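Local coordinates for protein metazoan TIR-STING fusion (Crassostrea gigas, PDB 6WT6) that joins a TIR domain and a STING ligand-binding domain in one chain, a fusion of two modules known from innate immune signalling proteins, at residues Glu71-Ser74 and Asp75-Val78; Ser98-Ser101 and Lys102-Leu106; Ser36-Ala39 and Asp40-Thr43. One frame throughout, in Å; residues are numbered along the deposited sequence.

All three contacts lie in the TIR domain, around the loops next to its parallel four-stranded sheet. Interaction 2 is the middle one: its centre is about 11 Å from that of interaction 3 and about 14 Å from that of interaction 1. Glu104 joins all three, with OE2 at 2.9 Å from Ser36 OG of interaction 3, a probable hydrogen bond, and CG packing at 3.9 Å from Val77 CG1 of interaction 1. A second join to interaction 3 is Ser98 CB, 3.4 Å from Cys38 SG. Interactions 1 and 3 do not touch, their nearest atoms being about 6 Å apart. Interactions 1 and 2 also reach the second subunit; interaction 3 touches no other chain.

Interaction 1. Residues Glu71-Ser74 and Asp75-Val78; sequences ECTS and DVVV
Between Thr73 and Val76 the chain turns from loop into helix, bringing their CA atoms to 5.5 Å, and the first two helical hydrogen bonds follow. Val77 N donates to Thr73 O, four residues back, at 3.2 Å, and Val78 N does the same to Ser74 O at 2.9 Å, with similar N-H...O angles of 156° and 157°. Thr73 is the N-cap residue, but its side chain makes no capping bond; its part in the helix start is played by the carbonyl. Just upstream, an inverse gamma turn centred on Cys72, with a weak bond from Thr73 N to Glu71 O, folds the Glu71 carbonyl over Val76. The isopropyl group of Val76 receives it: CG1 is anti to the backbone N (chi1 173°), which leaves CG2 beside that N and facing the loop, 3.3 Å from Glu71 O and 3.7 Å from Thr73 OG1. In TIR terms this is the end of the BB loop, which, with the short helix 63-66 inside the connection, leads from strand 60-62 to helix 74-82. Val77 and Val78 have the same side-chain rotation as Val76, and each puts its CG2 against the carbonyl four residues earlier: Val77 CG2 lies 3.3 Å from Thr73 O, and Val78 CG2 is likewise 3.3 Å from Ser74 O. On the loop side, the hydroxyl of Thr73 and the carboxylate of Asp75 are modelled too close together, so the detail there is doubtful. Glu71 OE1 and Asp75 OD2 are 5.9 Å apart, like charges that may mildly disfavour one another. Phe67, further back in the loop, packs on Cys72, Val76 and Val77, while Ser74 and Val78 pack on Met307 of the second subunit.

Interaction 2. Residues Ser98-Ser101 and Lys102-Leu106; sequences SEWS and KFEML
Trp100 lays one face of its indole over the side chain of Met105, whose CB sits 3.7 Å from the centroid of the six-membered ring and only 7° off the ring normal, a CH-pi contact. From there the methionine chain runs out toward the ring's rim, and SD comes obliquely to 3.6 Å from Trp100 CZ3, a Met-aromatic contact. The last bend (chi3 84°) carries the methyl CE back to Ser101 O at 3.5 Å. Beside the indole stands Glu104. Its OE2 is at the ring edge, in plane, 3.5 Å from Trp100 NE1, with the carboxylate turned 75° against the ring; both are met by Ser36 OG, which hydrogen-bonds OE2 and, weakly, NE1.

Trp100 O accepts Met105 N at 3.0 Å, a bond that spans five residues, one more than an alpha-helical bond, and more weakly Phe103 N. Ahead of it, Glu99, the first residue after helix 93-97 to leave helical angles, with positive phi, takes Lys102 N on its carbonyl at 2.9 Å. Ser101 O meets Leu106 CG at 3.4 Å, while Ser101 OG bonds back to Leu96 O. Met105 also packs on Leu89 and Ile91 of strand 84-91, and Phe103 on Tyr303 of the second subunit. A tryptophan followed four residues later by a glutamate is the W-x-x-x-E pattern found in many TIR domains.

Interaction 3. Residues Ser36-Ala39 and Asp40-Thr43; sequences SYCA and DADT
Cys38 and Ala41 close a type I beta turn that has Ala39 and Asp40 at its corners, both with helical phi and psi: Ala41 N donates to Cys38 O at 3.3 Å, and Asp42 N adds a weak bond to the same carbonyl at 3.1 Å. The turn brings the chain round so that Thr43, the first residue of the helix 43-56, reaches back to Ala39. Its hydroxyl lies beside the backbone N and anti to the carbonyl carbon (chi1 -64°), which points OG1 at the loop, where it donates to Ala39 O at 2.7 Å. The oxygen is approached from its flank, with a C=O...donor angle of 105° and the donor tilted 33° from the carbonyl plane. The same OG1 also stands at the edge of the Tyr37 ring, near its plane and 3.6 Å from CE2, while Thr43 CA packs on Tyr37 CD2 at 3.9 Å. This is the AA loop of the TIR fold, leading from the strand 31-36 to the helix 43-56. The Tyr37 ring also stacks on Phe62, and its OH takes a hydrogen bond from Glu64 N. Within the turn, the sulfur of Cys38 folds toward the corner, SG lying 3.7 Å from Asp40 CB and 4.5 Å from Ala41 CB; the Cys38 side chain also touches Ser98 and Trp100. Asp42 occupies the N-cap position of the helix without making a capping bond. The carboxylate of this buried residue is instead turned to Ser92, whose OG hydrogen-bonds OD2, and Ser95 OG adds a weak bond to that same oxygen.

Interaction 1. Residues Glu71-Ser74 and Asp75-Val78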
ATOM      1  N   GLU A  71     -12.504   1.193  27.662  1.00 88.50           N
ATOM      2  CA  GLU A  71     -11.370   1.020  26.762  1.00 88.12           C
ATOM      3  C   GLU A  71     -11.682   0.064  25.615  1.00 84.64           C
ATOM      4  O   GLU A  71     -10.786  -0.610  25.100  1.00 81.77           O
ATOM      5  CB  GLU A  71     -10.144   0.538  27.534  1.00 92.33           C
ATOM      6  CG  GLU A  71      -9.614   1.557  28.524  1.00 98.14           C
ATOM      7  CD  GLU A  71      -9.152   2.835  27.846  1.00100.72           C
ATOM      8  OE1 GLU A  71      -8.572   2.747  26.742  1.00 99.12           O
ATOM      9  OE2 GLU A  71      -9.375   3.927  28.412  1.00103.46           O
ATOM     10  N   CYS A  72     -12.942  -0.008  25.195  1.00 85.13           N
ATOM     11  CA  CYS A  72     -13.316  -0.848  24.055  1.00 82.71           C
ATOM     12  C   CYS A  72     -13.203  -0.082  22.740  1.00 77.51           C
ATOM     13  O   CYS A  72     -14.138  -0.015  21.943  1.00 78.96           O
ATOM     14  CB  CYS A  72     -14.722  -1.403  24.252  1.00 87.42           C
ATOM     15  SG  CYS A  72     -15.091  -2.823  23.183  1.00 88.28           S
ATOM     16  N   THR A  73     -12.036   0.503  22.506  1.00 70.05           N
ATOM     17  CA  THR A  73     -11.777   1.244  21.283  1.00 60.83           C
ATOM     18  C   THR A  73     -11.123   0.336  20.240  1.00 57.40           C
ATOM     19  O   THR A  73     -10.714  -0.792  20.524  1.00 52.01           O
ATOM     20  CB  THR A  73     -10.908   2.473  21.576  1.00 58.96           C
ATOM     21  OG1 THR A  73      -9.629   2.061  22.070  1.00 56.91           O
ATOM     22  CG2 THR A  73     -11.574   3.350  22.628  1.00 63.57           C
ATOM     23  N   SER A  74     -11.029   0.850  19.008  1.00 56.57           N
ATOM     24  CA  SER A  74     -10.529   0.040  17.901  1.00 54.86           C
ATOM     25  C   SER A  74      -9.062  -0.331  18.076  1.00 49.23           C
ATOM     26  O   SER A  74      -8.638  -1.397  17.613  1.00 45.58           O
ATOM     27  CB  SER A  74     -10.721   0.776  16.575  1.00 53.61           C
ATOM     28  OG  SER A  74      -9.968   1.980  16.558  1.00 53.80           O
ATOM     29  N   ASP A  75      -8.278   0.529  18.735  1.00 48.30           N
ATOM     30  CA  ASP A  75      -6.853   0.259  18.900  1.00 46.87           C
ATOM     31  C   ASP A  75      -6.594  -0.814  19.949  1.00 47.79           C
ATOM     32  O   ASP A  75      -5.646  -1.598  19.827  1.00 46.53           O
ATOM     33  CB  ASP A  75      -6.122   1.543  19.276  1.00 47.64           C
ATOM     34  CG  ASP A  75      -6.657   2.174  20.550  1.00 50.42           C
ATOM     35  OD1 ASP A  75      -7.890   2.337  20.622  1.00 51.51           O
ATOM     36  OD2 ASP A  75      -5.856   2.504  21.454  1.00 51.58           O
ATOM     37  N   VAL A  76      -7.395  -0.830  21.014  1.00 50.14           N
ATOM     38  CA  VAL A  76      -7.318  -1.924  21.980  1.00 51.27           C
ATOM     39  C   VAL A  76      -7.700  -3.237  21.311  1.00 49.94           C
ATOM     40  O   VAL A  76      -7.118  -4.294  21.594  1.00 49.64           O
ATOM     41  CB  VAL A  76      -8.209  -1.623  23.202  1.00 54.25           C
ATOM     42  CG1 VAL A  76      -8.282  -2.822  24.132  1.00 55.61           C
ATOM     43  CG2 VAL A  76      -7.690  -0.401  23.944  1.00 55.73           C
ATOM     44  N   VAL A  77      -8.668  -3.187  20.394  1.00 49.22           N
ATOM     45  CA  VAL A  77      -9.033  -4.375  19.628  1.00 47.95           C
ATOM     46  C   VAL A  77      -7.853  -4.845  18.787  1.00 45.48           C
ATOM     47  O   VAL A  77      -7.483  -6.026  18.806  1.00 44.90           O
ATOM     48  CB  VAL A  77     -10.274  -4.094  18.761  1.00 47.77           C
ATOM     49  CG1 VAL A  77     -10.498  -5.216  17.757  1.00 46.22           C
ATOM     50  CG2 VAL A  77     -11.503  -3.914  19.641  1.00 54.56           C
ATOM     51  N   VAL A  78      -7.236  -3.924  18.049  1.00 44.10           N
ATOM     52  CA  VAL A  78      -6.116  -4.295  17.193  1.00 41.79           C
ATOM     53  C   VAL A  78      -4.915  -4.724  18.030  1.00 41.93           C
ATOM     54  O   VAL A  78      -4.168  -5.629  17.636  1.00 40.45           O
ATOM     55  CB  VAL A  78      -5.784  -3.138  16.232  1.00 40.58           C
ATOM     56  CG1 VAL A  78      -4.477  -3.393  15.505  1.00 38.44           C
ATOM     57  CG2 VAL A  78      -6.916  -2.978  15.233  1.00 43.72           C
TER

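Interaction 2. Residues Ser98-Ser101 and Lys102-Leu106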
ATOM      1  N   SER A  98     -24.807  -5.354  11.384  1.00 89.76           N
ATOM      2  CA  SER A  98     -24.509  -4.577  12.577  1.00 89.59           C
ATOM      3  C   SER A  98     -23.452  -3.503  12.374  1.00 86.58           C
ATOM      4  O   SER A  98     -23.101  -2.836  13.353  1.00 89.89           O
ATOM      5  CB  SER A  98     -24.048  -5.512  13.693  1.00 90.40           C
ATOM      6  OG  SER A  98     -22.996  -6.349  13.247  1.00 89.79           O
ATOM      7  N   GLU A  99     -22.929  -3.338  11.154  1.00 79.06           N
ATOM      8  CA  GLU A  99     -21.789  -2.472  10.851  1.00 72.12           C
ATOM      9  C   GLU A  99     -20.502  -3.043  11.439  1.00 65.06           C
ATOM     10  O   GLU A  99     -19.401  -2.666  11.023  1.00 56.53           O
ATOM     11  CB  GLU A  99     -22.012  -1.042  11.353  1.00 75.58           C
ATOM     12  CG  GLU A  99     -23.203  -0.336  10.735  1.00 81.29           C
ATOM     13  CD  GLU A  99     -23.538   0.958  11.454  1.00 85.14           C
ATOM     14  OE1 GLU A  99     -24.739   1.219  11.687  1.00 87.47           O
ATOM     15  OE2 GLU A  99     -22.598   1.710  11.799  1.00 84.43           O
ATOM     16  N   TRP A 100     -20.631  -3.946  12.415  1.00 65.88           N
ATOM     17  CA  TRP A 100     -19.485  -4.731  12.857  1.00 65.72           C
ATOM     18  C   TRP A 100     -18.878  -5.502  11.692  1.00 65.92           C
ATOM     19  O   TRP A 100     -17.657  -5.688  11.631  1.00 69.80           O
ATOM     20  CB  TRP A 100     -19.905  -5.684  13.978  1.00 65.06           C
ATOM     21  CG  TRP A 100     -18.863  -6.703  14.345  1.00 61.51           C
ATOM     22  CD1 TRP A 100     -17.900  -6.585  15.309  1.00 58.89           C
ATOM     23  CD2 TRP A 100     -18.687  -8.000  13.761  1.00 59.66           C
ATOM     24  NE1 TRP A 100     -17.135  -7.727  15.356  1.00 55.39           N
ATOM     25  CE2 TRP A 100     -17.597  -8.610  14.415  1.00 57.33           C
ATOM     26  CE3 TRP A 100     -19.342  -8.703  12.745  1.00 59.89           C
ATOM     27  CZ2 TRP A 100     -17.152  -9.889  14.090  1.00 59.60           C
ATOM     28  CZ3 TRP A 100     -18.894  -9.969  12.417  1.00 59.88           C
ATOM     29  CH2 TRP A 100     -17.813 -10.552  13.093  1.00 59.84           C
ATOM     30  N   SER A 101     -19.719  -5.960  10.759  1.00 67.19           N
ATOM     31  CA  SER A 101     -19.229  -6.594   9.541  1.00 68.13           C
ATOM     32  C   SER A 101     -18.486  -5.615   8.638  1.00 66.22           C
ATOM     33  O   SER A 101     -17.675  -6.046   7.809  1.00 64.08           O
ATOM     34  CB  SER A 101     -20.391  -7.225   8.780  1.00 70.46           C
ATOM     35  OG  SER A 101     -21.344  -6.242   8.407  1.00 72.79           O
ATOM     36  N   LYS A 102     -18.744  -4.316   8.776  1.00 69.66           N
ATOM     37  CA  LYS A 102     -18.100  -3.286   7.972  1.00 71.36           C
ATOM     38  C   LYS A 102     -16.977  -2.570   8.709  1.00 63.66           C
ATOM     39  O   LYS A 102     -16.388  -1.636   8.156  1.00 57.66           O
ATOM     40  CB  LYS A 102     -19.137  -2.253   7.508  1.00 80.60           C
ATOM     41  CG  LYS A 102     -20.243  -2.809   6.618  1.00 85.97           C
ATOM     42  CD  LYS A 102     -19.764  -3.030   5.190  1.00 87.82           C
ATOM     43  CE  LYS A 102     -20.901  -3.519   4.301  1.00 89.83           C
ATOM     44  NZ  LYS A 102     -20.535  -3.514   2.856  1.00 88.75           N
ATOM     45  N   PHE A 103     -16.666  -2.980   9.938  1.00 63.71           N
ATOM     46  CA  PHE A 103     -15.705  -2.249  10.753  1.00 62.12           C
ATOM     47  C   PHE A 103     -14.752  -3.196  11.470  1.00 61.66           C
ATOM     48  O   PHE A 103     -13.662  -3.487  10.968  1.00 54.58           O
ATOM     49  CB  PHE A 103     -16.443  -1.359  11.758  1.00 67.18           C
ATOM     50  CG  PHE A 103     -15.625  -0.208  12.265  1.00 68.99           C
ATOM     51  CD1 PHE A 103     -15.197   0.785  11.403  1.00 70.64           C
ATOM     52  CD2 PHE A 103     -15.302  -0.110  13.607  1.00 74.67           C
ATOM     53  CE1 PHE A 103     -14.448   1.846  11.866  1.00 73.03           C
ATOM     54  CE2 PHE A 103     -14.555   0.951  14.078  1.00 75.13           C
ATOM     55  CZ  PHE A 103     -14.126   1.930  13.206  1.00 75.87           C
ATOM     56  N   GLU A 104     -15.160  -3.693  12.643  1.00 53.91           N
ATOM     57  CA  GLU A 104     -14.247  -4.482  13.464  1.00 49.87           C
ATOM     58  C   GLU A 104     -13.884  -5.799  12.791  1.00 48.36           C
ATOM     59  O   GLU A 104     -12.763  -6.294  12.959  1.00 46.90           O
ATOM     60  CB  GLU A 104     -14.856  -4.742  14.840  1.00 54.90           C
ATOM     61  CG  GLU A 104     -13.845  -5.246  15.849  1.00 54.43           C
ATOM     62  CD  GLU A 104     -14.485  -5.799  17.105  1.00 57.87           C
ATOM     63  OE1 GLU A 104     -15.132  -5.027  17.846  1.00 61.81           O
ATOM     64  OE2 GLU A 104     -14.333  -7.015  17.355  1.00 59.67           O
ATOM     65  N   MET A 105     -14.812  -6.382  12.031  1.00 52.00           N
ATOM     66  CA  MET A 105     -14.520  -7.648  11.366  1.00 55.57           C
ATOM     67  C   MET A 105     -13.475  -7.463  10.272  1.00 56.14           C
ATOM     68  O   MET A 105     -12.573  -8.296  10.119  1.00 56.86           O
ATOM     69  CB  MET A 105     -15.804  -8.248  10.794  1.00 61.31           C
ATOM     70  CG  MET A 105     -15.681  -9.662  10.242  1.00 64.25           C
ATOM     71  SD  MET A 105     -17.131 -10.090   9.258  1.00 70.66           S
ATOM     72  CE  MET A 105     -16.653  -9.355   7.696  1.00 73.97           C
ATOM     73  N   LEU A 106     -13.566  -6.369   9.513  1.00 56.50           N
ATOM     74  CA  LEU A 106     -12.615  -6.136   8.432  1.00 53.52           C
ATOM     75  C   LEU A 106     -11.230  -5.770   8.948  1.00 51.75           C
ATOM     76  O   LEU A 106     -10.252  -5.910   8.207  1.00 51.16           O
ATOM     77  CB  LEU A 106     -13.129  -5.039   7.499  1.00 53.67           C
ATOM     78  CG  LEU A 106     -14.497  -5.302   6.868  1.00 57.04           C
ATOM     79  CD1 LEU A 106     -14.866  -4.194   5.897  1.00 55.62           C
ATOM     80  CD2 LEU A 106     -14.515  -6.656   6.178  1.00 60.41           C
TER

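Interaction 3. Residues Ser36-Ala39 and Asp40-Thr43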
ATOM      1  N   SER A  36     -13.807 -12.343  17.915  1.00 62.11           N
ATOM      2  CA  SER A  36     -14.406 -11.115  17.413  1.00 63.71           C
ATOM      3  C   SER A  36     -15.895 -11.353  17.194  1.00 58.97           C
ATOM      4  O   SER A  36     -16.281 -12.199  16.380  1.00 55.74           O
ATOM      5  CB  SER A  36     -13.732 -10.671  16.116  1.00 72.69           C
ATOM      6  OG  SER A  36     -14.226  -9.418  15.681  1.00 82.21           O
ATOM      7  N   TYR A  37     -16.726 -10.607  17.918  1.00 56.64           N
ATOM      8  CA  TYR A  37     -18.167 -10.789  17.862  1.00 59.37           C
ATOM      9  C   TYR A  37     -18.850  -9.433  17.925  1.00 58.06           C
ATOM     10  O   TYR A  37     -18.282  -8.449  18.406  1.00 53.57           O
ATOM     11  CB  TYR A  37     -18.664 -11.689  19.002  1.00 61.91           C
ATOM     12  CG  TYR A  37     -18.418 -11.122  20.385  1.00 65.21           C
ATOM     13  CD1 TYR A  37     -17.163 -11.201  20.980  1.00 62.18           C
ATOM     14  CD2 TYR A  37     -19.443 -10.519  21.102  1.00 56.80           C
ATOM     15  CE1 TYR A  37     -16.936 -10.684  22.243  1.00 61.09           C
ATOM     16  CE2 TYR A  37     -19.226 -10.004  22.364  1.00 58.47           C
ATOM     17  CZ  TYR A  37     -17.974 -10.087  22.931  1.00 60.71           C
ATOM     18  OH  TYR A  37     -17.760  -9.574  24.190  1.00 63.86           O
ATOM     19  N   CYS A  38     -20.082  -9.390  17.418  1.00 59.97           N
ATOM     20  CA  CYS A  38     -20.928  -8.214  17.573  1.00 61.50           C
ATOM     21  C   CYS A  38     -21.600  -8.266  18.939  1.00 60.64           C
ATOM     22  O   CYS A  38     -22.384  -9.180  19.214  1.00 59.86           O
ATOM     23  CB  CYS A  38     -21.975  -8.143  16.464  1.00 63.93           C
ATOM     24  SG  CYS A  38     -23.189  -6.818  16.697  1.00 71.42           S
ATOM     25  N   ALA A  39     -21.290  -7.289  19.795  1.00 64.09           N
ATOM     26  CA  ALA A  39     -21.837  -7.292  21.146  1.00 69.84           C
ATOM     27  C   ALA A  39     -23.349  -7.098  21.166  1.00 72.23           C
ATOM     28  O   ALA A  39     -23.997  -7.469  22.151  1.00 73.06           O
ATOM     29  CB  ALA A  39     -21.149  -6.215  21.984  1.00 70.54           C
ATOM     30  N   ASP A  40     -23.925  -6.537  20.099  1.00 74.23           N
ATOM     31  CA  ASP A  40     -25.368  -6.324  20.044  1.00 80.92           C
ATOM     32  C   ASP A  40     -26.135  -7.623  19.823  1.00 84.03           C
ATOM     33  O   ASP A  40     -27.249  -7.769  20.339  1.00 88.48           O
ATOM     34  CB  ASP A  40     -25.726  -5.318  18.947  1.00 81.77           C
ATOM     35  CG  ASP A  40     -25.145  -3.938  19.209  1.00 82.73           C
ATOM     36  OD1 ASP A  40     -24.943  -3.590  20.385  1.00 84.23           O
ATOM     37  OD2 ASP A  40     -24.897  -3.202  18.228  1.00 81.61           O
ATOM     38  N   ALA A  41     -25.578  -8.572  19.070  1.00 83.43           N
ATOM     39  CA  ALA A  41     -26.300  -9.793  18.727  1.00 86.23           C
ATOM     40  C   ALA A  41     -25.689 -11.026  19.383  1.00 85.38           C
ATOM     41  O   ALA A  41     -26.288 -11.593  20.305  1.00 85.42           O
ATOM     42  CB  ALA A  41     -26.360  -9.955  17.210  1.00 85.72           C
ATOM     43  N   ASP A  42     -24.515 -11.467  18.923  1.00 83.04           N
ATOM     44  CA  ASP A  42     -23.980 -12.781  19.258  1.00 86.26           C
ATOM     45  C   ASP A  42     -23.104 -12.789  20.504  1.00 83.37           C
ATOM     46  O   ASP A  42     -22.109 -13.527  20.541  1.00 84.61           O
ATOM     47  CB  ASP A  42     -23.180 -13.346  18.083  1.00 90.43           C
ATOM     48  CG  ASP A  42     -24.014 -13.534  16.844  1.00 94.52           C
ATOM     49  OD1 ASP A  42     -25.255 -13.517  16.951  1.00 97.74           O
ATOM     50  OD2 ASP A  42     -23.411 -13.715  15.769  1.00 93.60           O
ATOM     51  N   THR A  43     -23.430 -12.002  21.524  1.00 78.50           N
ATOM     52  CA  THR A  43     -22.644 -12.061  22.750  1.00 75.98           C
ATOM     53  C   THR A  43     -22.802 -13.411  23.444  1.00 81.41           C
ATOM     54  O   THR A  43     -21.820 -13.986  23.931  1.00 81.68           O
ATOM     55  CB  THR A  43     -23.048 -10.921  23.675  1.00 72.00           C
ATOM     56  OG1 THR A  43     -22.736  -9.676  23.049  1.00 74.46           O
ATOM     57  CG2 THR A  43     -22.304 -11.008  24.998  1.00 65.30           C
TER